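Local coordinates for protein myosin regulatory light chain, striated adductor muscle (Argopecten irradians, PDB 1WDC) that binds a divalent metal ion through an EF-hand and helps make the actin binding and ATPase activity of molluscan myosin calcium-dependent, at residues 38-43 against 54-59; 87-92 against 147-152. All coordinates share one frame; numbering follows the deposited sequence.

Contact 1 (38-43 against 54-59); sequences EDIKAI and KELTAM. With MG (magnesium ion), chain D.
Ile40 and Lys41 of helix 37-47 meet Leu56 and Met59 of helix 53-60. The site lies within the EF-hand domain pair of the N-terminal half. Helix 37-47 leaves the metal-binding loop, and helix 53-60 follows after a short linker. The axes of the two segments come within 10.3 Å and run at 130°, far from parallel. No hydrogen bond joins the segments, and the contact is made by aliphatic groups.

Asp39 comes first. It faces the metal, not helix 53-60. Its OD2 binds the magnesium ion at 2.3 Å, while OD1 stays 3.7 Å from the same magnesium, so the carboxylate gives one oxygen to the metal. Asp28, Asp30, Asp32, the carbonyl of Phe34 and water 1 complete the six ligands. The magnesium lies in a site predicted to bind calcium.

Ile40, the next residue, carries most of the 38-43 side of the contact. CG2 lies opposite the backbone N (chi1 -65°) and points at helix 53-60, while the longer branch runs alongside and brings CD1 back to Met59. CG2 rests on Leu56 CD2 at 3.6 Å, and these two side chains pass one another running in opposite directions. Met59 reaches Ile40 tip to tip. Its chain turns at the sulfur (chi3 -100°), and the methyl CE lies 3.6 Å from Ile40 CG2 and 3.7 Å from Ile40 CD1. Ile40 also packs on an aromatic side chain of another protein chain, which adds to its burial.

Lys41 lies at the margin. Its aliphatic part borders Leu56, but its amino group leads away to a salt bridge with Glu45. Here Leu56 uses its other methyl, CD1, which lies 4.1 Å from Lys41 CB and 4.2 Å from Lys41 CD.

Contact 2 (87-92 against 147-152); sequences ETIRNA and MIKGSG
No ring, amide or guanidinium group takes part where Ile89 meets Lys149 and Ile148, so no flat face or edge is presented across this contact. It is aliphatic throughout. The nearest flat side-chain group of 87-92 is the guanidinium of Arg90; its residue does not touch 147-152, though the Arg90 side chain packs on Tyr141 and Val142 earlier in helix 141-149. The contact joins the first and last helices of the second, C-terminal half of the chain. Helix 86-94 falls in the second EF-hand recognised in the sequence, and helix 141-149 is the final helix.

Ile89 points toward the other segment, and its longer branch does the touching. CG1 and CD1 run out almost straight (chi2 169°), which carries the CD1 methyl to the flank of Lys149. The two side chains meet at a slant. CD1 lies 3.7 Å from Lys149 CG and 3.5 Å from Lys149 CD. The second distance is tighter than usual for two carbons.

Lys149 offers its methylenes and not its charge. Two bends fold the chain, and its NZ is hydrogen-bonded to the backbone O of Asp84. The lysine thus packs on Ile89 with its methylenes and bonds with its amine to the residue two places before helix 86-94.

Helix 141-149 stops after this lysine. Gly150 is the first residue to leave helical geometry, with a positive phi of 88°. Ser151 beyond it is poorly ordered, so the hydrogen bond modelled from its OG to Glu86 OE1 is uncertain.

Ile148 adds a looser apolar touch beside the lysine. It also packs on an aromatic side chain of another protein chain. Within the contact, its CG2 lies 4.3 Å from Ile89 CD1.

How the contacts relate
The contacts share no helix. They lie on opposite sides of the chain's centre, with centres about 31 Å apart and nearest atoms about 20 Å apart. Contact 1 is the more buried: three of its four touching residues are buried, and it covers about twice the area. It joins helices close in sequence, beside the magnesium site. Contact 2 is partly buried, away from the metal site, and brings together segments more than fifty residues apart. Both are apolar between their segments. Each includes one lysine that packs by its methylenes. Its amine finds a carboxylate in contact 1 and a backbone carbonyl in contact 2.

Contact 1 (38-43 against 54-59)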
ATOM      1  N   GLU B  38      34.716 -14.253 -27.671  1.00 33.20           N
ATOM      2  CA  GLU B  38      35.671 -13.396 -28.334  1.00 29.89           C
ATOM      3  C   GLU B  38      34.976 -12.161 -28.876  1.00 27.21           C
ATOM      4  O   GLU B  38      35.574 -11.110 -28.936  1.00 29.58           O
ATOM      5  CB  GLU B  38      36.340 -14.166 -29.487  1.00 32.63           C
ATOM      6  CG  GLU B  38      37.316 -15.260 -29.062  1.00 35.74           C
ATOM      7  CD  GLU B  38      36.644 -16.483 -28.433  1.00 40.65           C
ATOM      8  OE1 GLU B  38      35.666 -16.995 -29.032  1.00 41.39           O
ATOM      9  OE2 GLU B  38      37.140 -16.967 -27.373  1.00 40.28           O
ATOM     10  N   ASP B  39      33.769 -12.336 -29.408  1.00 30.84           N
ATOM     11  CA  ASP B  39      32.967 -11.235 -29.976  1.00 31.14           C
ATOM     12  C   ASP B  39      32.541 -10.218 -28.910  1.00 30.05           C
ATOM     13  O   ASP B  39      32.654  -9.007 -29.098  1.00 29.98           O
ATOM     14  CB  ASP B  39      31.688 -11.778 -30.582  1.00 32.13           C
ATOM     15  CG  ASP B  39      31.874 -12.346 -31.957  1.00 33.79           C
ATOM     16  OD1 ASP B  39      32.716 -11.879 -32.761  1.00 34.50           O
ATOM     17  OD2 ASP B  39      31.074 -13.230 -32.245  1.00 33.52           O
ATOM     18  N   ILE B  40      31.839 -10.735 -27.907  1.00 30.26           N
ATOM     19  CA  ILE B  40      31.525  -9.988 -26.696  1.00 27.22           C
ATOM     20  C   ILE B  40      32.720  -9.178 -26.165  1.00 25.89           C
ATOM     21  O   ILE B  40      32.550  -8.018 -25.821  1.00 31.26           O
ATOM     22  CB  ILE B  40      31.017 -10.958 -25.614  1.00 26.35           C
ATOM     23  CG1 ILE B  40      29.709 -11.584 -26.049  1.00 25.81           C
ATOM     24  CG2 ILE B  40      30.790 -10.241 -24.295  1.00 24.34           C
ATOM     25  CD1 ILE B  40      29.259 -12.579 -25.055  1.00 29.78           C
ATOM     26  N   LYS B  41      33.911  -9.788 -26.070  1.00 28.47           N
ATOM     27  CA  LYS B  41      35.146  -9.097 -25.654  1.00 23.89           C
ATOM     28  C   LYS B  41      35.584  -8.033 -26.646  1.00 26.70           C
ATOM     29  O   LYS B  41      35.885  -6.914 -26.244  1.00 31.06           O
ATOM     30  CB  LYS B  41      36.295 -10.078 -25.470  1.00 24.30           C
ATOM     31  CG  LYS B  41      37.643  -9.459 -25.067  1.00 24.85           C
ATOM     32  CD  LYS B  41      38.548 -10.522 -24.400  1.00 31.89           C
ATOM     33  CE  LYS B  41      39.991 -10.054 -24.189  1.00 34.47           C
ATOM     34  NZ  LYS B  41      40.542  -9.405 -25.423  1.00 42.19           N
ATOM     35  N   ALA B  42      35.560  -8.344 -27.936  1.00 22.64           N
ATOM     36  CA  ALA B  42      35.962  -7.364 -28.916  1.00 23.08           C
ATOM     37  C   ALA B  42      35.035  -6.120 -28.869  1.00 28.87           C
ATOM     38  O   ALA B  42      35.518  -4.982 -28.778  1.00 28.45           O
ATOM     39  CB  ALA B  42      35.962  -7.982 -30.279  1.00 17.32           C
ATOM     40  N   ILE B  43      33.711  -6.346 -28.885  1.00 32.81           N
ATOM     41  CA  ILE B  43      32.714  -5.268 -28.801  1.00 28.06           C
ATOM     42  C   ILE B  43      32.713  -4.536 -27.448  1.00 28.65           C
ATOM     43  O   ILE B  43      32.661  -3.318 -27.440  1.00 29.34           O
ATOM     44  CB  ILE B  43      31.272  -5.787 -29.140  1.00 29.58           C
ATOM     45  CG1 ILE B  43      30.328  -4.616 -29.476  1.00 29.35           C
ATOM     46  CG2 ILE B  43      30.686  -6.576 -27.975  1.00 26.40           C
ATOM     47  CD1 ILE B  43      30.945  -3.467 -30.271  1.00 27.05           C
ATOM     48  N   LYS B  54      36.007 -13.915 -16.406  1.00 48.58           N
ATOM     49  CA  LYS B  54      35.158 -14.758 -15.580  1.00 47.44           C
ATOM     50  C   LYS B  54      33.692 -14.438 -15.870  1.00 45.99           C
ATOM     51  O   LYS B  54      32.890 -15.362 -16.052  1.00 45.47           O
ATOM     52  CB  LYS B  54      35.471 -14.544 -14.098  1.00 51.10           C
ATOM     53  CG  LYS B  54      36.860 -15.058 -13.675  1.00 61.03           C
ATOM     54  CD  LYS B  54      37.109 -14.928 -12.153  1.00 65.75           C
ATOM     55  CE  LYS B  54      36.841 -16.243 -11.388  1.00 67.80           C
ATOM     56  NZ  LYS B  54      37.162 -16.190  -9.909  1.00 68.93           N
ATOM     57  N   GLU B  55      33.403 -13.135 -16.055  1.00 44.83           N
ATOM     58  CA  GLU B  55      32.056 -12.604 -16.316  1.00 38.90           C
ATOM     59  C   GLU B  55      31.588 -12.858 -17.729  1.00 37.53           C
ATOM     60  O   GLU B  55      30.399 -12.993 -17.955  1.00 38.12           O
ATOM     61  CB  GLU B  55      32.001 -11.106 -16.085  1.00 40.19           C
ATOM     62  CG  GLU B  55      32.499 -10.648 -14.730  1.00 48.55           C
ATOM     63  CD  GLU B  55      31.493 -10.861 -13.605  1.00 53.44           C
ATOM     64  OE1 GLU B  55      30.280 -10.621 -13.830  1.00 56.65           O
ATOM     65  OE2 GLU B  55      31.922 -11.235 -12.482  1.00 55.59           O
ATOM     66  N   LEU B  56      32.514 -12.822 -18.685  1.00 35.23           N
ATOM     67  CA  LEU B  56      32.225 -13.185 -20.076  1.00 36.56           C
ATOM     68  C   LEU B  56      31.863 -14.667 -20.172  1.00 37.93           C
ATOM     69  O   LEU B  56      31.024 -15.082 -20.976  1.00 39.59           O
ATOM     70  CB  LEU B  56      33.451 -12.936 -20.969  1.00 39.05           C
ATOM     71  CG  LEU B  56      34.157 -11.570 -21.043  1.00 42.11           C
ATOM     72  CD1 LEU B  56      35.438 -11.714 -21.847  1.00 40.40           C
ATOM     73  CD2 LEU B  56      33.246 -10.520 -21.672  1.00 40.72           C
ATOM     74  N   THR B  57      32.644 -15.478 -19.472  1.00 40.47           N
ATOM     75  CA  THR B  57      32.443 -16.919 -19.458  1.00 39.97           C
ATOM     76  C   THR B  57      31.020 -17.142 -19.069  1.00 37.16           C
ATOM     77  O   THR B  57      30.249 -17.690 -19.834  1.00 41.78           O
ATOM     78  CB  THR B  57      33.340 -17.614 -18.410  1.00 39.47           C
ATOM     79  OG1 THR B  57      34.682 -17.688 -18.911  1.00 40.91           O
ATOM     80  CG2 THR B  57      32.813 -19.019 -18.096  1.00 37.62           C
ATOM     81  N   ALA B  58      30.643 -16.506 -17.976  1.00 35.23           N
ATOM     82  CA  ALA B  58      29.378 -16.778 -17.348  1.00 37.01           C
ATOM     83  C   ALA B  58      28.123 -16.306 -18.130  1.00 37.79           C
ATOM     84  O   ALA B  58      27.114 -17.012 -18.145  1.00 44.06           O
ATOM     85  CB  ALA B  58      29.399 -16.226 -15.934  1.00 36.28           C
ATOM     86  N   MET B  59      28.180 -15.175 -18.835  1.00 37.46           N
ATOM     87  CA  MET B  59      26.994 -14.732 -19.566  1.00 33.14           C
ATOM     88  C   MET B  59      26.752 -15.589 -20.802  1.00 36.67           C
ATOM     89  O   MET B  59      25.627 -15.675 -21.296  1.00 36.40           O
ATOM     90  CB  MET B  59      27.075 -13.232 -19.922  1.00 34.59           C
ATOM     91  CG  MET B  59      28.224 -12.797 -20.801  1.00 27.19           C
ATOM     92  SD  MET B  59      28.572 -11.005 -20.795  1.00 27.86           S
ATOM     93  CE  MET B  59      27.787 -10.563 -22.273  1.00 20.89           C
TER
HETATM   94 MG    MG D 502      30.440 -14.441 -34.108  1.00 25.62          MG
HETATM   95  O   HOH W   1      31.818 -16.041 -32.936  1.00 32.94           O

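Contact 2 (87-92 against 147-152)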
ATOM      1  N   GLU B  87       1.041   0.653 -17.976  1.00 32.47           N
ATOM      2  CA  GLU B  87      -0.232   1.136 -17.480  1.00 36.54           C
ATOM      3  C   GLU B  87      -0.537   0.602 -16.080  1.00 31.65           C
ATOM      4  O   GLU B  87      -0.922   1.365 -15.195  1.00 31.19           O
ATOM      5  CB  GLU B  87      -1.344   0.742 -18.446  1.00 42.11           C
ATOM      6  CG  GLU B  87      -2.723   1.211 -18.010  1.00 54.10           C
ATOM      7  CD  GLU B  87      -3.820   0.643 -18.886  1.00 60.40           C
ATOM      8  OE1 GLU B  87      -3.963  -0.608 -18.943  1.00 64.08           O
ATOM      9  OE2 GLU B  87      -4.517   1.455 -19.537  1.00 63.93           O
ATOM     10  N   THR B  88      -0.270  -0.687 -15.872  1.00 27.65           N
ATOM     11  CA  THR B  88      -0.436  -1.310 -14.564  1.00 26.10           C
ATOM     12  C   THR B  88       0.427  -0.643 -13.492  1.00 25.00           C
ATOM     13  O   THR B  88      -0.034  -0.414 -12.380  1.00 24.43           O
ATOM     14  CB  THR B  88      -0.084  -2.809 -14.596  1.00 20.97           C
ATOM     15  OG1 THR B  88      -0.994  -3.490 -15.456  1.00 24.79           O
ATOM     16  CG2 THR B  88      -0.195  -3.422 -13.203  1.00 17.44           C
ATOM     17  N   ILE B  89       1.681  -0.376 -13.833  1.00 22.71           N
ATOM     18  CA  ILE B  89       2.631   0.254 -12.916  1.00 23.01           C
ATOM     19  C   ILE B  89       2.289   1.725 -12.655  1.00 19.49           C
ATOM     20  O   ILE B  89       2.282   2.164 -11.517  1.00 18.52           O
ATOM     21  CB  ILE B  89       4.104   0.159 -13.439  1.00 23.14           C
ATOM     22  CG1 ILE B  89       4.487  -1.305 -13.748  1.00 20.07           C
ATOM     23  CG2 ILE B  89       5.078   0.745 -12.381  1.00 25.16           C
ATOM     24  CD1 ILE B  89       5.810  -1.469 -14.519  1.00 17.41           C
ATOM     25  N   ARG B  90       1.939   2.459 -13.696  1.00 19.23           N
ATOM     26  CA  ARG B  90       1.474   3.829 -13.502  1.00 22.99           C
ATOM     27  C   ARG B  90       0.191   3.966 -12.646  1.00 22.43           C
ATOM     28  O   ARG B  90       0.126   4.818 -11.751  1.00 21.93           O
ATOM     29  CB  ARG B  90       1.281   4.500 -14.846  1.00 24.26           C
ATOM     30  CG  ARG B  90       1.387   5.996 -14.749  1.00 30.98           C
ATOM     31  CD  ARG B  90       1.016   6.639 -16.057  1.00 35.77           C
ATOM     32  NE  ARG B  90       1.444   5.854 -17.210  1.00 39.29           N
ATOM     33  CZ  ARG B  90       0.594   5.296 -18.063  1.00 41.59           C
ATOM     34  NH1 ARG B  90      -0.703   5.246 -17.774  1.00 43.62           N
ATOM     35  NH2 ARG B  90       1.046   4.729 -19.165  1.00 43.07           N
ATOM     36  N   ASN B  91      -0.759   3.049 -12.829  1.00 19.76           N
ATOM     37  CA  ASN B  91      -1.959   3.028 -12.012  1.00 19.15           C
ATOM     38  C   ASN B  91      -1.737   2.649 -10.591  1.00 18.52           C
ATOM     39  O   ASN B  91      -2.543   3.020  -9.748  1.00 23.66           O
ATOM     40  CB  ASN B  91      -3.009   2.097 -12.591  1.00 22.12           C
ATOM     41  CG  ASN B  91      -3.640   2.647 -13.836  1.00 28.56           C
ATOM     42  OD1 ASN B  91      -4.259   1.919 -14.610  1.00 36.44           O
ATOM     43  ND2 ASN B  91      -3.463   3.933 -14.065  1.00 33.59           N
ATOM     44  N   ALA B  92      -0.731   1.818 -10.314  1.00 18.66           N
ATOM     45  CA  ALA B  92      -0.423   1.437  -8.939  1.00 15.79           C
ATOM     46  C   ALA B  92       0.053   2.647  -8.160  1.00 19.14           C
ATOM     47  O   ALA B  92      -0.316   2.816  -7.015  1.00 24.00           O
ATOM     48  CB  ALA B  92       0.643   0.330  -8.892  1.00 13.94           C
ATOM     49  N   MET B 147      10.907   5.097 -17.581  1.00 32.51           N
ATOM     50  CA  MET B 147      12.288   4.722 -17.305  1.00 34.38           C
ATOM     51  C   MET B 147      12.427   3.273 -16.883  1.00 37.45           C
ATOM     52  O   MET B 147      13.403   2.617 -17.224  1.00 41.49           O
ATOM     53  CB  MET B 147      12.871   5.603 -16.197  1.00 34.31           C
ATOM     54  CG  MET B 147      13.979   4.937 -15.382  1.00 41.42           C
ATOM     55  SD  MET B 147      15.064   6.108 -14.504  1.00 55.08           S
ATOM     56  CE  MET B 147      14.910   5.498 -12.868  1.00 51.75           C
ATOM     57  N   ILE B 148      11.550   2.843 -15.986  1.00 39.32           N
ATOM     58  CA  ILE B 148      11.540   1.475 -15.464  1.00 36.67           C
ATOM     59  C   ILE B 148      11.030   0.427 -16.478  1.00 38.93           C
ATOM     60  O   ILE B 148      11.388  -0.745 -16.390  1.00 38.72           O
ATOM     61  CB  ILE B 148      10.737   1.447 -14.152  1.00 36.21           C
ATOM     62  CG1 ILE B 148      11.698   1.359 -12.999  1.00 34.31           C
ATOM     63  CG2 ILE B 148       9.707   0.320 -14.088  1.00 32.01           C
ATOM     64  CD1 ILE B 148      11.070   0.645 -11.845  1.00 43.13           C
ATOM     65  N   LYS B 149      10.357   0.888 -17.533  1.00 40.57           N
ATOM     66  CA  LYS B 149       9.847   0.011 -18.570  1.00 39.21           C
ATOM     67  C   LYS B 149      10.477   0.250 -19.930  1.00 43.36           C
ATOM     68  O   LYS B 149      10.121  -0.423 -20.888  1.00 42.90           O
ATOM     69  CB  LYS B 149       8.343   0.161 -18.689  1.00 36.70           C
ATOM     70  CG  LYS B 149       7.611  -0.342 -17.487  1.00 36.88           C
ATOM     71  CD  LYS B 149       6.838  -1.573 -17.837  1.00 42.89           C
ATOM     72  CE  LYS B 149       7.743  -2.796 -18.014  1.00 47.73           C
ATOM     73  NZ  LYS B 149       7.093  -3.910 -18.811  1.00 49.18           N
ATOM     74  N   GLY B 150      11.325   1.271 -20.037  1.00 49.40           N
ATOM     75  CA  GLY B 150      12.039   1.539 -21.278  1.00 54.38           C
ATOM     76  C   GLY B 150      11.359   2.427 -22.309  1.00 58.64           C
ATOM     77  O   GLY B 150      11.949   2.744 -23.338  1.00 60.70           O
ATOM     78  N   SER B 151      10.098   2.774 -22.080  1.00 63.20           N
ATOM     79  CA  SER B 151       9.397   3.725 -22.940  1.00 68.05           C
ATOM     80  C   SER B 151       9.970   5.111 -22.686  1.00 71.74           C
ATOM     81  O   SER B 151       9.407   6.115 -23.139  1.00 72.52           O
ATOM     82  CB  SER B 151       7.915   3.716 -22.606  1.00 68.35           C
ATOM     83  OG  SER B 151       7.757   3.494 -21.217  1.00 71.07           O
ATOM     84  N   GLY B 152      10.877   5.153 -21.713  1.00 75.05           N
ATOM     85  CA  GLY B 152      11.809   6.249 -21.575  1.00 77.92           C
ATOM     86  C   GLY B 152      13.214   5.684 -21.593  1.00 81.33           C
ATOM     87  O   GLY B 152      13.942   5.861 -22.579  1.00 82.88           O
TER